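Local coordinates for putative cell invasion protein with MAC/Perforin domain (PDB 3KK7) that belongs to the membrane-attack complex/perforin family and is a putative cell invasion protein of a human gut symbiont, at residues 197-211 / 358-372. Numbering follows the deposited sequence. Where two conformers were deposited one is given.
Sequences YNSSMVELMQSYGEF and RYNDTHMDFQYQESL
With CG of Y359 swung opposite its own backbone N (chi1 163°), the phenol reaches past M201 and M205 to the E210 carbonyl; V202, whose CG1 takes the same position, turns both methyls onto Y368. Within the MACPF domain, helix 201-208 crosses helix 358-363 at 71°, while the loop 366-372 beyond the second helix runs along the start of the first. Y359 OH donates to E210 O at 2.6 Å, somewhat off the carbonyl plane, just where E210 and F211 form a classic beta bulge opposite Y60. The selenium of M201 lies at the edge of the Y359 ring, that of M205 obliquely beside it, 3.9 Å from Y359 CD1, a Met-aromatic contact. With the ring cut back to an alanine here, E210 O would probably lose this donor and a gap would open between both selenomethionines and F211, whose ring face meets the hydroxyl. F211 also turns its edge toward the H363 face, planes 81° apart. Near the N-terminal end of helix 201-208, V202 CG2 sits over the centre of the Y368 ring in a CH-pi contact, 3.7 Å from its centroid. The helix starts with a capping box: E203 N donates to S200 OG, and S200 N to E203 OE1. S200 OG in turn donates across the contact to E370 O at 2.7 Å, approaching from above the carbonyl plane.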
ATOM      1  N   TYR A 197      -2.639  -0.322 -14.066  1.00 26.90           N
ATOM      2  CA  TYR A 197      -2.029   0.028 -15.341  1.00 27.16           C
ATOM      3  C   TYR A 197      -2.332   1.421 -15.883  1.00 27.17           C
ATOM      4  O   TYR A 197      -1.635   1.863 -16.777  1.00 27.59           O
ATOM      5  CB  TYR A 197      -2.365  -1.021 -16.415  1.00 27.33           C
ATOM      6  CG  TYR A 197      -1.523  -2.254 -16.256  1.00 26.72           C
ATOM      7  CD1 TYR A 197      -0.215  -2.273 -16.710  1.00 25.51           C
ATOM      8  CD2 TYR A 197      -2.007  -3.374 -15.596  1.00 26.75           C
ATOM      9  CE1 TYR A 197       0.586  -3.375 -16.522  1.00 26.88           C
ATOM     10  CE2 TYR A 197      -1.216  -4.487 -15.416  1.00 26.43           C
ATOM     11  CZ  TYR A 197       0.084  -4.482 -15.878  1.00 27.48           C
ATOM     12  OH  TYR A 197       0.893  -5.585 -15.713  1.00 31.20           O
ATOM     13  N   ASN A 198      -3.336   2.118 -15.373  1.00 27.04           N
ATOM     14  CA  ASN A 198      -3.712   3.402 -15.971  1.00 27.46           C
ATOM     15  C   ASN A 198      -3.477   4.627 -15.111  1.00 27.69           C
ATOM     16  O   ASN A 198      -3.773   5.736 -15.524  1.00 28.27           O
ATOM     17  CB  ASN A 198      -5.155   3.369 -16.461  1.00 27.33           C
ATOM     18  CG  ASN A 198      -5.360   2.354 -17.564  1.00 28.25           C
ATOM     19  OD1 ASN A 198      -4.520   2.203 -18.452  1.00 27.93           O
ATOM     20  ND2 ASN A 198      -6.471   1.647 -17.509  1.00 30.13           N
ATOM     21  N   SER A 199      -2.921   4.425 -13.926  1.00 27.79           N
ATOM     22  CA  SER A 199      -2.532   5.515 -13.062  1.00 27.23           C
ATOM     23  C   SER A 199      -1.197   5.101 -12.431  1.00 26.75           C
ATOM     24  O   SER A 199      -0.705   3.989 -12.676  1.00 26.40           O
ATOM     25  CB  SER A 199      -3.628   5.805 -12.016  1.00 27.05           C
ATOM     26  OG  SER A 199      -3.762   4.766 -11.065  1.00 27.27           O
ATOM     27  N   SER A 200      -0.603   6.018 -11.674  1.00 25.69           N
ATOM     28  CA  SER A 200       0.661   5.752 -11.028  1.00 25.30           C
ATOM     29  C   SER A 200       0.366   5.057  -9.727  1.00 24.78           C
ATOM     30  O   SER A 200      -0.732   5.159  -9.198  1.00 25.35           O
ATOM     31  CB  SER A 200       1.423   7.051 -10.755  1.00 25.35           C
ATOM     32  OG  SER A 200       0.738   7.867  -9.817  1.00 25.50           O
HETATM   33  N   MSE A 201       1.342   4.349  -9.199  1.00 24.17           N
HETATM   34  CA  MSE A 201       1.179   3.727  -7.908  1.00 23.70           C
HETATM   35  C   MSE A 201       0.760   4.769  -6.842  1.00 23.94           C
HETATM   36  O   MSE A 201      -0.066   4.476  -5.941  1.00 23.71           O
HETATM   37  CB  MSE A 201       2.478   3.008  -7.526  1.00 23.62           C
HETATM   38  CG  MSE A 201       2.451   2.294  -6.162  1.00 23.75           C
HETATM   39 SE   MSE A 201       1.059   0.931  -6.048  0.75 24.70          SE
HETATM   40  CE  MSE A 201       1.629  -0.131  -7.601  1.00 22.58           C
ATOM     41  N   VAL A 202       1.351   5.967  -6.928  1.00 23.65           N
ATOM     42  CA  VAL A 202       1.002   7.052  -6.037  1.00 23.48           C
ATOM     43  C   VAL A 202      -0.511   7.304  -6.075  1.00 23.75           C
ATOM     44  O   VAL A 202      -1.159   7.363  -5.027  1.00 22.55           O
ATOM     45  CB  VAL A 202       1.784   8.364  -6.361  1.00 23.84           C
ATOM     46  CG1 VAL A 202       1.063   9.612  -5.781  1.00 21.88           C
ATOM     47  CG2 VAL A 202       3.246   8.269  -5.850  1.00 23.91           C
ATOM     48  N   GLU A 203      -1.050   7.434  -7.291  1.00 24.24           N
ATOM     49  CA  GLU A 203      -2.482   7.695  -7.511  1.00 24.26           C
ATOM     50  C   GLU A 203      -3.368   6.534  -7.030  1.00 24.58           C
ATOM     51  O   GLU A 203      -4.413   6.746  -6.401  1.00 24.25           O
ATOM     52  CB  GLU A 203      -2.734   8.011  -8.995  1.00 24.62           C
ATOM     53  CG  GLU A 203      -2.501   9.511  -9.371  1.00 25.47           C
ATOM     54  CD  GLU A 203      -2.209   9.773 -10.865  1.00 27.49           C
ATOM     55  OE1 GLU A 203      -2.250   8.829 -11.693  1.00 29.09           O
ATOM     56  OE2 GLU A 203      -1.921  10.948 -11.209  1.00 29.71           O
ATOM     57  N   LEU A 204      -2.925   5.309  -7.310  1.00 24.97           N
ATOM     58  CA  LEU A 204      -3.622   4.117  -6.893  1.00 25.20           C
ATOM     59  C   LEU A 204      -3.706   4.103  -5.370  1.00 25.68           C
ATOM     60  O   LEU A 204      -4.766   3.815  -4.814  1.00 26.11           O
ATOM     61  CB  LEU A 204      -2.915   2.864  -7.453  1.00 25.71           C
ATOM     62  CG  LEU A 204      -3.511   1.442  -7.271  1.00 25.76           C
ATOM     63  CD1 LEU A 204      -2.798   0.424  -8.182  1.00 24.68           C
ATOM     64  CD2 LEU A 204      -3.485   0.983  -5.800  1.00 24.69           C
HETATM   65  N   MSE A 205      -2.631   4.453  -4.675  1.00 25.96           N
HETATM   66  CA  MSE A 205      -2.699   4.426  -3.198  1.00 26.45           C
HETATM   67  C   MSE A 205      -3.570   5.540  -2.650  1.00 26.67           C
HETATM   68  O   MSE A 205      -4.194   5.382  -1.608  1.00 26.74           O
HETATM   69  CB  MSE A 205      -1.323   4.428  -2.535  1.00 25.72           C
HETATM   70  CG  MSE A 205      -0.561   3.169  -2.829  1.00 26.67           C
HETATM   71 SE   MSE A 205       1.353   3.231  -2.458  0.75 28.27          SE
HETATM   72  CE  MSE A 205       1.291   3.147  -0.483  1.00 17.44           C
ATOM     73  N   GLN A 206      -3.630   6.656  -3.350  1.00 27.46           N
ATOM     74  CA  GLN A 206      -4.488   7.761  -2.905  1.00 28.48           C
ATOM     75  C   GLN A 206      -5.954   7.362  -2.941  1.00 28.16           C
ATOM     76  O   GLN A 206      -6.727   7.688  -2.059  1.00 29.05           O
ATOM     77  CB  GLN A 206      -4.341   8.958  -3.810  1.00 28.60           C
ATOM     78  CG  GLN A 206      -3.032   9.623  -3.746  1.00 32.07           C
ATOM     79  CD  GLN A 206      -2.849  10.673  -4.861  1.00 38.35           C
ATOM     80  OE1 GLN A 206      -1.847  11.404  -4.844  1.00 43.54           O
ATOM     81  NE2 GLN A 206      -3.796  10.748  -5.832  1.00 38.25           N
ATOM     82  N   SER A 207      -6.326   6.650  -3.984  1.00 27.69           N
ATOM     83  CA  SER A 207      -7.686   6.250  -4.167  1.00 27.46           C
ATOM     84  C   SER A 207      -8.071   5.009  -3.322  1.00 27.19           C
ATOM     85  O   SER A 207      -9.108   5.030  -2.644  1.00 27.25           O
ATOM     86  CB  SER A 207      -7.916   6.006  -5.650  1.00 27.21           C
ATOM     87  OG  SER A 207      -9.159   5.384  -5.780  1.00 30.21           O
ATOM     88  N   TYR A 208      -7.248   3.948  -3.366  1.00 26.23           N
ATOM     89  CA  TYR A 208      -7.537   2.699  -2.658  1.00 25.68           C
ATOM     90  C   TYR A 208      -7.116   2.671  -1.179  1.00 25.76           C
ATOM     91  O   TYR A 208      -7.780   2.029  -0.368  1.00 25.47           O
ATOM     92  CB  TYR A 208      -6.867   1.511  -3.365  1.00 25.53           C
ATOM     93  CG  TYR A 208      -7.628   1.054  -4.568  1.00 25.07           C
ATOM     94  CD1 TYR A 208      -7.498   1.711  -5.772  1.00 27.12           C
ATOM     95  CD2 TYR A 208      -8.535   0.004  -4.489  1.00 24.80           C
ATOM     96  CE1 TYR A 208      -8.220   1.315  -6.893  1.00 26.66           C
ATOM     97  CE2 TYR A 208      -9.263  -0.398  -5.608  1.00 24.98           C
ATOM     98  CZ  TYR A 208      -9.095   0.268  -6.793  1.00 24.94           C
ATOM     99  OH  TYR A 208      -9.783  -0.092  -7.893  1.00 25.22           O
ATOM    100  N   GLY A 209      -6.038   3.376  -0.825  1.00 25.07           N
ATOM    101  CA  GLY A 209      -5.359   3.136   0.444  1.00 24.44           C
ATOM    102  C   GLY A 209      -4.150   2.222   0.239  1.00 24.12           C
ATOM    103  O   GLY A 209      -3.748   1.949  -0.898  1.00 24.22           O
ATOM    104  N   GLU A 210      -3.592   1.716   1.337  1.00 23.53           N
ATOM    105  CA  GLU A 210      -2.312   1.035   1.298  1.00 23.48           C
ATOM    106  C   GLU A 210      -2.364  -0.467   1.511  1.00 23.55           C
ATOM    107  O   GLU A 210      -1.400  -1.159   1.209  1.00 23.74           O
ATOM    108  CB  GLU A 210      -1.368   1.663   2.332  1.00 23.57           C
ATOM    109  CG  GLU A 210      -1.292   3.232   2.294  1.00 22.91           C
ATOM    110  CD  GLU A 210      -2.242   3.866   3.292  1.00 22.53           C
ATOM    111  OE1 GLU A 210      -3.318   3.289   3.480  1.00 27.11           O
ATOM    112  OE2 GLU A 210      -1.928   4.897   3.923  1.00 23.45           O
ATOM    113  N   PHE A 211      -3.481  -0.986   2.003  1.00 23.78           N
ATOM    114  CA  PHE A 211      -3.533  -2.382   2.413  1.00 23.96           C
ATOM    115  C   PHE A 211      -4.795  -3.099   1.981  1.00 23.88           C
ATOM    116  O   PHE A 211      -5.804  -2.468   1.630  1.00 23.17           O
ATOM    117  CB  PHE A 211      -3.395  -2.469   3.919  1.00 24.61           C
ATOM    118  CG  PHE A 211      -2.070  -1.979   4.422  1.00 24.56           C
ATOM    119  CD1 PHE A 211      -0.957  -2.790   4.354  1.00 24.20           C
ATOM    120  CD2 PHE A 211      -1.944  -0.711   4.974  1.00 24.20           C
ATOM    121  CE1 PHE A 211       0.269  -2.341   4.800  1.00 25.18           C
ATOM    122  CE2 PHE A 211      -0.719  -0.260   5.430  1.00 24.16           C
ATOM    123  CZ  PHE A 211       0.384  -1.073   5.339  1.00 24.56           C
ATOM    124  N   ARG A 358       7.714  -0.716  -6.305  1.00 23.02           N
ATOM    125  CA  ARG A 358       7.278   0.679  -6.255  1.00 22.35           C
ATOM    126  C   ARG A 358       6.266   0.957  -5.140  1.00 22.39           C
ATOM    127  O   ARG A 358       6.348   2.002  -4.507  1.00 21.70           O
ATOM    128  CB  ARG A 358       6.731   1.135  -7.611  1.00 22.08           C
ATOM    129  CG  ARG A 358       6.422   2.612  -7.653  1.00 21.34           C
ATOM    130  CD  ARG A 358       6.336   3.188  -9.045  1.00 20.95           C
ATOM    131  NE  ARG A 358       7.654   3.209  -9.674  1.00 21.13           N
ATOM    132  CZ  ARG A 358       8.608   4.107  -9.438  1.00 20.18           C
ATOM    133  NH1 ARG A 358       8.402   5.103  -8.608  1.00 20.86           N
ATOM    134  NH2 ARG A 358       9.785   4.013 -10.059  1.00 20.02           N
ATOM    135  N   TYR A 359       5.311   0.037  -4.951  1.00 22.32           N
ATOM    136  CA  TYR A 359       4.395   0.069  -3.842  1.00 22.61           C
ATOM    137  C   TYR A 359       5.192   0.144  -2.544  1.00 23.22           C
ATOM    138  O   TYR A 359       4.985   1.040  -1.714  1.00 23.71           O
ATOM    139  CB  TYR A 359       3.467  -1.177  -3.800  1.00 22.74           C
ATOM    140  CG  TYR A 359       2.810  -1.346  -2.429  1.00 22.88           C
ATOM    141  CD1 TYR A 359       1.695  -0.601  -2.073  1.00 23.67           C
ATOM    142  CD2 TYR A 359       3.349  -2.186  -1.473  1.00 21.53           C
ATOM    143  CE1 TYR A 359       1.120  -0.712  -0.798  1.00 22.83           C
ATOM    144  CE2 TYR A 359       2.780  -2.309  -0.223  1.00 20.84           C
ATOM    145  CZ  TYR A 359       1.669  -1.558   0.118  1.00 23.39           C
ATOM    146  OH  TYR A 359       1.101  -1.683   1.394  1.00 26.10           O
ATOM    147  N   ASN A 360       6.107  -0.794  -2.374  1.00 23.34           N
ATOM    148  CA  ASN A 360       6.938  -0.822  -1.169  1.00 23.98           C
ATOM    149  C   ASN A 360       7.782   0.430  -0.977  1.00 23.34           C
ATOM    150  O   ASN A 360       7.831   1.020   0.123  1.00 23.36           O
ATOM    151  CB  ASN A 360       7.815  -2.082  -1.139  1.00 24.23           C
ATOM    152  CG  ASN A 360       7.030  -3.297  -0.707  1.00 26.10           C
ATOM    153  OD1 ASN A 360       6.582  -3.339   0.431  1.00 31.56           O
ATOM    154  ND2 ASN A 360       6.820  -4.261  -1.601  1.00 23.99           N
ATOM    155  N   ASP A 361       8.413   0.854  -2.045  1.00 22.67           N
ATOM    156  CA  ASP A 361       9.278   2.008  -1.957  1.00 23.18           C
ATOM    157  C   ASP A 361       8.444   3.282  -1.687  1.00 23.20           C
ATOM    158  O   ASP A 361       8.902   4.226  -1.014  1.00 23.42           O
ATOM    159  CB  ASP A 361      10.087   2.160  -3.265  1.00 23.49           C
ATOM    160  CG  ASP A 361      11.315   1.257  -3.343  1.00 23.84           C
ATOM    161  OD1 ASP A 361      11.785   0.705  -2.316  1.00 23.22           O
ATOM    162  OD2 ASP A 361      11.849   1.153  -4.473  1.00 27.56           O
ATOM    163  N   THR A 362       7.217   3.321  -2.201  1.00 23.02           N
ATOM    164  CA  THR A 362       6.415   4.526  -2.070  1.00 22.41           C
ATOM    165  C   THR A 362       5.884   4.557  -0.651  1.00 23.22           C
ATOM    166  O   THR A 362       5.913   5.592   0.011  1.00 23.65           O
ATOM    167  CB  THR A 362       5.298   4.560  -3.098  1.00 22.28           C
ATOM    168  OG1 THR A 362       5.857   4.502  -4.421  1.00 19.99           O
ATOM    169  CG2 THR A 362       4.453   5.805  -2.947  1.00 22.82           C
ATOM    170  N   HIS A 363       5.444   3.402  -0.161  1.00 23.60           N
ATOM    171  CA  HIS A 363       4.965   3.303   1.197  1.00 23.66           C
ATOM    172  C   HIS A 363       6.039   3.734   2.169  1.00 24.28           C
ATOM    173  O   HIS A 363       5.748   4.387   3.177  1.00 23.74           O
ATOM    174  CB  HIS A 363       4.584   1.868   1.507  1.00 23.30           C
ATOM    175  CG  HIS A 363       4.244   1.642   2.940  1.00 23.71           C
ATOM    176  ND1 HIS A 363       3.187   2.277   3.563  1.00 25.28           N
ATOM    177  CD2 HIS A 363       4.830   0.857   3.884  1.00 25.81           C
ATOM    178  CE1 HIS A 363       3.132   1.886   4.828  1.00 27.84           C
ATOM    179  NE2 HIS A 363       4.112   1.013   5.045  1.00 28.11           N
HETATM  180  N   MSE A 364       7.282   3.343   1.876  1.00 24.85           N
HETATM  181  CA  MSE A 364       8.405   3.620   2.783  1.00 25.48           C
HETATM  182  C   MSE A 364       8.989   5.030   2.647  1.00 25.30           C
HETATM  183  O   MSE A 364       9.938   5.355   3.348  1.00 25.62           O
HETATM  184  CB  MSE A 364       9.536   2.587   2.556  1.00 26.49           C
HETATM  185  CG  MSE A 364       9.291   1.204   3.193  1.00 26.16           C
HETATM  186 SE   MSE A 364       9.091   1.348   5.129  0.75 29.09          SE
HETATM  187  CE  MSE A 364      10.842   2.162   5.602  1.00 25.23           C
ATOM    188  N   ASP A 365       8.417   5.857   1.761  1.00 25.22           N
ATOM    189  CA  ASP A 365       8.934   7.210   1.431  1.00 25.12           C
ATOM    190  C   ASP A 365      10.296   7.175   0.700  1.00 25.11           C
ATOM    191  O   ASP A 365      11.035   8.152   0.733  1.00 25.21           O
ATOM    192  CB  ASP A 365       8.997   8.155   2.657  1.00 24.75           C
ATOM    193  CG  ASP A 365       7.654   8.309   3.367  1.00 25.34           C
ATOM    194  OD1 ASP A 365       6.614   8.473   2.703  1.00 27.71           O
ATOM    195  OD2 ASP A 365       7.631   8.260   4.608  1.00 25.05           O
ATOM    196  N   PHE A 366      10.619   6.072   0.023  1.00 25.18           N
ATOM    197  CA  PHE A 366      11.842   6.016  -0.798  1.00 25.40           C
ATOM    198  C   PHE A 366      11.643   6.547  -2.244  1.00 24.87           C
ATOM    199  O   PHE A 366      12.581   7.032  -2.862  1.00 25.02           O
ATOM    200  CB  PHE A 366      12.445   4.606  -0.854  1.00 25.71           C
ATOM    201  CG  PHE A 366      12.858   4.035   0.493  1.00 28.14           C
ATOM    202  CD1 PHE A 366      12.750   2.647   0.725  1.00 28.93           C
ATOM    203  CD2 PHE A 366      13.343   4.862   1.527  1.00 28.65           C
ATOM    204  CE1 PHE A 366      13.116   2.096   1.974  1.00 30.33           C
ATOM    205  CE2 PHE A 366      13.727   4.322   2.773  1.00 28.68           C
ATOM    206  CZ  PHE A 366      13.606   2.939   3.007  1.00 29.22           C
ATOM    207  N   GLN A 367      10.437   6.463  -2.776  1.00 24.26           N
ATOM    208  CA  GLN A 367      10.175   6.897  -4.131  1.00 24.33           C
ATOM    209  C   GLN A 367       8.811   7.521  -4.191  1.00 23.80           C
ATOM    210  O   GLN A 367       7.926   7.132  -3.461  1.00 23.87           O
ATOM    211  CB  GLN A 367      10.165   5.696  -5.076  1.00 24.92           C
ATOM    212  CG  GLN A 367      11.469   4.935  -5.177  1.00 27.18           C
ATOM    213  CD  GLN A 367      12.518   5.684  -5.960  1.00 30.94           C
ATOM    214  OE1 GLN A 367      12.218   6.319  -6.978  1.00 33.39           O
ATOM    215  NE2 GLN A 367      13.766   5.608  -5.499  1.00 32.83           N
ATOM    216  N   TYR A 368       8.623   8.474  -5.084  1.00 23.73           N
ATOM    217  CA  TYR A 368       7.321   9.082  -5.267  1.00 23.93           C
ATOM    218  C   TYR A 368       7.281   9.723  -6.650  1.00 24.61           C
ATOM    219  O   TYR A 368       7.904  10.754  -6.871  1.00 26.26           O
ATOM    220  CB  TYR A 368       7.080  10.110  -4.157  1.00 23.81           C
ATOM    221  CG  TYR A 368       5.723  10.728  -4.148  1.00 22.29           C
ATOM    222  CD1 TYR A 368       4.769  10.374  -3.205  1.00 22.85           C
ATOM    223  CD2 TYR A 368       5.397  11.722  -5.050  1.00 23.31           C
ATOM    224  CE1 TYR A 368       3.471  10.987  -3.191  1.00 21.98           C
ATOM    225  CE2 TYR A 368       4.144  12.322  -5.042  1.00 22.42           C
ATOM    226  CZ  TYR A 368       3.181  11.953  -4.126  1.00 21.29           C
ATOM    227  OH  TYR A 368       1.951  12.571  -4.184  1.00 21.93           O
ATOM    228  N   GLN A 369       6.596   9.086  -7.586  1.00 24.51           N
ATOM    229  CA  GLN A 369       6.321   9.661  -8.880  1.00 24.62           C
ATOM    230  C   GLN A 369       4.828  10.008  -8.890  1.00 24.67           C
ATOM    231  O   GLN A 369       3.989   9.090  -8.818  1.00 24.54           O
ATOM    232  CB  GLN A 369       6.664   8.673  -9.990  1.00 24.58           C
ATOM    233  CG  GLN A 369       6.317   9.241 -11.360  1.00 26.09           C
ATOM    234  CD  GLN A 369       7.050   8.603 -12.505  1.00 26.78           C
ATOM    235  OE1 GLN A 369       8.279   8.664 -12.579  1.00 31.93           O
ATOM    236  NE2 GLN A 369       6.306   8.032 -13.437  1.00 26.89           N
ATOM    237  N   GLU A 370       4.502  11.312  -8.954  1.00 24.56           N
ATOM    238  CA  GLU A 370       3.106  11.758  -8.869  0.50 24.23           C
ATOM    239  C   GLU A 370       2.267  11.062  -9.966  1.00 24.12           C
ATOM    240  O   GLU A 370       1.187  10.526  -9.676  1.00 24.01           O
ATOM    241  CB  GLU A 370       2.980  13.306  -8.941  0.50 23.90           C
ATOM    242  CG  GLU A 370       3.894  14.158  -7.978  0.50 23.05           C
ATOM    243  CD  GLU A 370       3.155  14.903  -6.819  0.50 21.67           C
ATOM    244  OE1 GLU A 370       2.276  14.334  -6.139  0.50 19.61           O
ATOM    245  OE2 GLU A 370       3.482  16.075  -6.564  0.50 19.76           O
ATOM    246  N   SER A 371       2.777  11.034 -11.194  1.00 24.07           N
ATOM    247  CA  SER A 371       2.008  10.477 -12.323  1.00 24.24           C
ATOM    248  C   SER A 371       2.839   9.838 -13.415  1.00 24.03           C
ATOM    249  O   SER A 371       4.023  10.102 -13.541  1.00 23.72           O
ATOM    250  CB  SER A 371       1.176  11.583 -12.957  1.00 24.18           C
ATOM    251  OG  SER A 371       1.959  12.744 -13.028  1.00 25.01           O
ATOM    252  N   LEU A 372       2.177   9.017 -14.230  1.00 23.99           N
ATOM    253  CA  LEU A 372       2.851   8.269 -15.271  1.00 24.20           C
ATOM    254  C   LEU A 372       3.491   9.249 -16.252  1.00 24.72           C
ATOM    255  O   LEU A 372       3.025  10.365 -16.389  1.00 25.11           O
ATOM    256  CB  LEU A 372       1.887   7.277 -15.939  1.00 23.74           C
ATOM    257  CG  LEU A 372       1.293   6.199 -15.009  1.00 23.47           C
ATOM    258  CD1 LEU A 372       0.474   5.230 -15.791  1.00 22.46           C
ATOM    259  CD2 LEU A 372       2.343   5.414 -14.168  1.00 21.13           C
TER
HETATM  260  O   HOH W   1       3.969   6.368  -8.488  1.00 19.23           O
HETATM  261  O   HOH W   2      -0.545   9.042 -13.976  1.00 15.62           O